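Local coordinates for uncharacterized conserved protein (Staphylococcus epidermidis, PDB 3FRM) that is of unknown function but carries a GNAT-type acetyltransferase domain, so it may transfer acetyl groups, and binds a sodium ion in the crystal, at residues Y103-A107 / K108-E112; Q122-S126 / N127-D131. All coordinates share one frame; numbering follows the deposited sequence.

Interaction 1: residues Y103-A107 / K108-E112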
loop_
_atom_site.group_PDB
_atom_site.type_symbol
_atom_site.label_atom_id
_atom_site.label_comp_id
_atom_site.label_asym_id
_atom_site.label_seq_id
_atom_site.Cartn_x
_atom_site.Cartn_y
_atom_site.Cartn_z
ATOM N N TYR A 103 -7.526 9.799 -2.468
ATOM C CA TYR A 103 -6.779 10.171 -3.706
ATOM C C TYR A 103 -7.589 10.984 -4.684
ATOM O O TYR A 103 -8.782 10.763 -4.880
ATOM C CB TYR A 103 -6.198 8.932 -4.415
ATOM C CG TYR A 103 -5.160 8.253 -3.568
ATOM C CD1 TYR A 103 -3.854 8.711 -3.536
ATOM C CD2 TYR A 103 -5.512 7.240 -2.684
ATOM C CE1 TYR A 103 -2.908 8.128 -2.718
ATOM C CE2 TYR A 103 -4.570 6.635 -1.869
ATOM C CZ TYR A 103 -3.266 7.077 -1.903
ATOM O OH TYR A 103 -2.318 6.496 -1.070
ATOM N N VAL A 104 -6.922 11.928 -5.334
ATOM C CA VAL A 104 -7.627 12.817 -6.229
ATOM C C VAL A 104 -6.856 12.951 -7.523
ATOM O O VAL A 104 -5.639 12.889 -7.506
ATOM C CB VAL A 104 -7.812 14.192 -5.547
ATOM C CG1 VAL A 104 -6.541 15.044 -5.675
ATOM C CG2 VAL A 104 -8.929 14.951 -6.188
ATOM N N ILE A 105 -7.555 13.149 -8.642
ATOM C CA ILE A 105 -6.906 13.440 -9.905
ATOM C C ILE A 105 -7.801 14.302 -10.820
ATOM O O ILE A 105 -9.018 14.271 -10.689
ATOM C CB ILE A 105 -6.435 12.159 -10.610
ATOM C CG1 ILE A 105 -5.371 12.552 -11.662
ATOM C CG2 ILE A 105 -7.624 11.431 -11.219
ATOM C CD1 ILE A 105 -4.703 11.404 -12.466
ATOM N N GLU A 106 -7.200 15.106 -11.707
ATOM C CA GLU A 106 -7.980 15.862 -12.755
ATOM C C GLU A 106 -8.332 14.930 -13.883
ATOM O O GLU A 106 -7.497 14.110 -14.223
ATOM C CB GLU A 106 -7.212 17.094 -13.326
ATOM C CG GLU A 106 -6.045 17.544 -12.442
ATOM C CD GLU A 106 -5.928 19.069 -12.128
ATOM O OE1 GLU A 106 -6.036 19.426 -10.914
ATOM O OE2 GLU A 106 -5.657 19.913 -13.052
ATOM N N ALA A 107 -9.545 15.036 -14.450
ATOM C CA ALA A 107 -10.007 14.164 -15.565
ATOM C C ALA A 107 -9.013 14.009 -16.690
ATOM O O ALA A 107 -8.693 12.898 -17.096
ATOM C CB ALA A 107 -11.349 14.647 -16.141
ATOM N N LYS A 108 -8.528 15.143 -17.202
ATOM C CA LYS A 108 -7.648 15.156 -18.361
ATOM C C LYS A 108 -6.460 14.200 -18.134
ATOM O O LYS A 108 -6.009 13.522 -19.055
ATOM C CB LYS A 108 -7.191 16.609 -18.658
ATOM C CG LYS A 108 -5.744 16.776 -19.065
ATOM C CD LYS A 108 -5.488 18.187 -19.681
ATOM C CE LYS A 108 -4.529 18.148 -20.871
ATOM N NZ LYS A 108 -4.273 19.528 -21.221
ATOM N N ALA A 109 -5.971 14.132 -16.901
ATOM C CA ALA A 109 -4.801 13.314 -16.598
ATOM C C ALA A 109 -5.111 11.831 -16.836
ATOM O O ALA A 109 -4.239 11.077 -17.223
ATOM C CB ALA A 109 -4.307 13.563 -15.172
ATOM N N LEU A 110 -6.356 11.430 -16.624
ATOM C CA LEU A 110 -6.799 10.061 -16.896
ATOM C C LEU A 110 -7.142 9.869 -18.387
ATOM O O LEU A 110 -6.992 8.762 -18.932
ATOM C CB LEU A 110 -8.034 9.748 -16.050
ATOM C CG LEU A 110 -8.030 8.991 -14.711
ATOM C CD1 LEU A 110 -6.696 8.804 -13.995
ATOM C CD2 LEU A 110 -9.054 9.598 -13.764
ATOM N N LYS A 111 -7.633 10.916 -19.046
ATOM C CA LYS A 111 -7.926 10.836 -20.482
ATOM C C LYS A 111 -6.630 10.476 -21.218
ATOM O O LYS A 111 -6.569 9.585 -22.056
ATOM C CB LYS A 111 -8.398 12.203 -21.009
ATOM C CG LYS A 111 -9.750 12.679 -20.513
ATOM C CD LYS A 111 -10.168 14.030 -21.164
ATOM C CE LYS A 111 -11.328 14.609 -20.333
ATOM N NZ LYS A 111 -11.944 15.800 -20.969
ATOM N N GLU A 112 -5.590 11.228 -20.889
ATOM C CA GLU A 112 -4.235 11.027 -21.400
ATOM C C GLU A 112 -3.751 9.546 -21.331
ATOM O O GLU A 112 -2.884 9.157 -22.105
ATOM C CB GLU A 112 -3.296 11.922 -20.578
ATOM C CG GLU A 112 -1.920 12.059 -21.140
ATOM C CD GLU A 112 -1.006 10.865 -20.815
ATOM O OE1 GLU A 112 -1.301 10.098 -19.840
ATOM O OE2 GLU A 112 0.015 10.715 -21.543
#

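Interaction 2: residues Q122-S126 / N127-D131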
loop_
_atom_site.group_PDB
_atom_site.type_symbol
_atom_site.label_atom_id
_atom_site.label_comp_id
_atom_site.label_asym_id
_atom_site.label_seq_id
_atom_site.Cartn_x
_atom_site.Cartn_y
_atom_site.Cartn_z
ATOM N N GLN A 122 -18.034 -1.709 -21.343
ATOM C CA GLN A 122 -19.485 -1.638 -21.450
ATOM C C GLN A 122 -20.074 -1.163 -20.139
ATOM O O GLN A 122 -19.571 -1.523 -19.069
ATOM C CB GLN A 122 -20.078 -3.017 -21.842
ATOM C CG GLN A 122 -19.620 -3.559 -23.208
ATOM C CD GLN A 122 -20.141 -5.010 -23.564
ATOM O OE1 GLN A 122 -21.057 -5.580 -22.938
ATOM N NE2 GLN A 122 -19.522 -5.598 -24.559
ATOM N N LEU A 123 -21.135 -0.361 -20.212
ATOM C CA LEU A 123 -22.018 -0.119 -19.054
ATOM C C LEU A 123 -22.686 -1.412 -18.690
ATOM O O LEU A 123 -23.100 -2.152 -19.574
ATOM C CB LEU A 123 -23.095 0.917 -19.383
ATOM C CG LEU A 123 -22.766 2.349 -18.938
ATOM C CD1 LEU A 123 -21.755 3.021 -19.903
ATOM C CD2 LEU A 123 -24.061 3.168 -18.831
ATOM N N VAL A 124 -22.815 -1.720 -17.411
ATOM C CA VAL A 124 -23.432 -3.009 -17.088
ATOM C C VAL A 124 -24.955 -2.948 -17.124
ATOM O O VAL A 124 -25.556 -1.971 -16.729
ATOM C CB VAL A 124 -22.893 -3.657 -15.782
ATOM C CG1 VAL A 124 -21.400 -3.437 -15.676
ATOM C CG2 VAL A 124 -23.601 -3.122 -14.561
ATOM N N SER A 125 -25.576 -3.992 -17.634
ATOM C CA SER A 125 -27.010 -4.063 -17.611
ATOM C C SER A 125 -27.334 -5.499 -17.362
ATOM O O SER A 125 -26.415 -6.329 -17.196
ATOM C CB SER A 125 -27.574 -3.666 -18.955
ATOM O OG SER A 125 -27.005 -4.494 -19.954
ATOM N N SER A 126 -28.640 -5.790 -17.380
ATOM C CA SER A 126 -29.154 -7.128 -17.141
ATOM C C SER A 126 -28.399 -8.069 -18.059
ATOM O O SER A 126 -28.293 -9.260 -17.779
ATOM C CB SER A 126 -30.642 -7.181 -17.446
ATOM O OG SER A 126 -30.889 -7.001 -18.842
ATOM N N ASN A 127 -27.843 -7.513 -19.137
ATOM C CA ASN A 127 -27.272 -8.304 -20.211
ATOM C C ASN A 127 -25.895 -8.803 -19.910
ATOM O O ASN A 127 -25.488 -9.867 -20.347
ATOM C CB ASN A 127 -27.228 -7.483 -21.494
ATOM C CG ASN A 127 -28.595 -7.358 -22.155
ATOM O OD1 ASN A 127 -29.622 -7.834 -21.626
ATOM N ND2 ASN A 127 -28.618 -6.725 -23.320
ATOM N N ASN A 128 -25.159 -8.018 -19.163
ATOM C CA ASN A 128 -23.808 -8.399 -18.852
ATOM C C ASN A 128 -23.531 -8.433 -17.373
ATOM O O ASN A 128 -22.419 -8.731 -17.002
ATOM C CB ASN A 128 -22.789 -7.513 -19.597
ATOM C CG ASN A 128 -22.919 -6.052 -19.241
ATOM O OD1 ASN A 128 -23.579 -5.668 -18.269
ATOM N ND2 ASN A 128 -22.309 -5.231 -20.027
ATOM N N ILE A 129 -24.540 -8.200 -16.529
ATOM C CA ILE A 129 -24.338 -8.144 -15.054
ATOM C C ILE A 129 -23.565 -9.311 -14.449
ATOM O O ILE A 129 -22.854 -9.130 -13.418
ATOM C CB ILE A 129 -25.677 -7.974 -14.257
ATOM C CG1 ILE A 129 -25.427 -7.827 -12.753
ATOM C CG2 ILE A 129 -26.586 -9.168 -14.431
ATOM C CD1 ILE A 129 -24.305 -6.777 -12.364
ATOM N N ASN A 130 -23.761 -10.502 -15.013
ATOM C CA ASN A 130 -23.090 -11.717 -14.547
ATOM C C ASN A 130 -21.582 -11.702 -14.864
ATOM O O ASN A 130 -20.789 -12.299 -14.115
ATOM C CB ASN A 130 -23.728 -12.996 -15.098
ATOM C CG ASN A 130 -24.968 -13.453 -14.298
ATOM O OD1 ASN A 130 -26.032 -13.603 -14.878
ATOM N ND2 ASN A 130 -24.837 -13.664 -12.974
ATOM N N ASP A 131 -21.183 -11.044 -15.958
ATOM C CA ASP A 131 -19.786 -10.874 -16.246
ATOM C C ASP A 131 -19.160 -9.955 -15.220
ATOM O O ASP A 131 -18.002 -10.117 -14.876
ATOM C CB ASP A 131 -19.563 -10.244 -17.641
ATOM C CG ASP A 131 -19.894 -11.195 -18.774
ATOM O OD1 ASP A 131 -20.234 -10.670 -19.858
ATOM O OD2 ASP A 131 -19.821 -12.442 -18.598
#

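Interaction 1: residues Y103-A107 / K108-E112
Ala107 hands its carbonyl to two amides of the following turn. Lys111 N reaches Ala107 O at 3.0 Å. Leu110 N bonds to the same oxygen, Ala107 O, at 2.8 Å. The first is an i to i+4 helical bond, the second an i to i+3 bond. One residue earlier, Ala109 N makes a weak bond to Glu106 O at 3.1 Å. This is a strand-to-helix turn: strand 96-105 of the mixed sheet is followed by the short helix 107-111. Ile105, near the end of the strand, packs back against that helix. CG1 lies anti to the backbone N (chi1 -161°) and carries Ile105 CD1 to Ala109 CB, 3.5 Å away. The other branch, Ile105 CG2, meets Leu110 CD2 at 3.4 Å. Ile105 CD1 also reaches Leu110 CD1 at 3.6 Å, so both branches press on Leu110. Leu110 also leans on Val221 of the adjacent strand and on Gln209 of helix 204-216. On another side of the turn, Lys111 runs out extended beyond CG, with Lys111 CE passing 4.2 Å from Ala107 CB.

Interaction 2: residues Q122-S126 / N127-D131
A type I beta turn, Ser125 to Asn128, joins strand 120-123, at one edge of the sheet within this chain, to helix 129-136. Asn128 stands at the N-cap position, yet its side chain makes no capping bond. It turns back to the incoming strand instead. Its CG sits between its own backbone N and carbonyl carbon (chi1 60°), which aims the amide at the chain from Gln122 to Ser125. Asn128 OD1 accepts from Ser125 N at 2.7 Å, with the donor tilted 31° from the carbonyl plane. Asn128 ND2 gives two bonds, and both acceptors lie close to its amide plane. Asn128 ND2 lies 3.2 Å from Leu123 O, in a nearly straight bond. Asn128 ND2 also bonds to Gln122 OE1 at 3.2 Å. Three bonds therefore fix the rotation of this buried amide. The side-chain amide planes of Gln122 and Asn128 are 21° apart. Gln122 NE2 is held in turn by Asp120, and Tyr170 of strand 165-171 touches both Gln122 and Asn128. The backbone closes the turn too: Ser125 O takes Asn128 N at 2.9 Å and, weakly, Ile129 N. Apolar contact is slight. Val124 CG2 comes no nearer than 4.3 Å to Ile129 CD1. Val124 CB lies 3.3 Å from Asn128 OD1, the oxygen that Ser125 N holds.

Overall arrangement
Interactions 1 and 2 follow each other along the chain, and both are turns from a strand of the same mixed sheet into a helix. Their centres are 26 Å apart and their nearest atoms about 15 Å, so they do not touch. Strand 96-105 lies inside the sheet, between 241-251 and 221-225, whereas 120-123 is an outermost strand, beside 165-171. The sodium ion is bound at Tyr159, Asn160, Asp162 and Ile164. At interaction 2 the side chain of Val124 is about 7 Å from the bound sodium ion. Ser126 and Ile129 touch Tyr159 there. At interaction 1, Tyr103 packs on Leu236 of the second subunit.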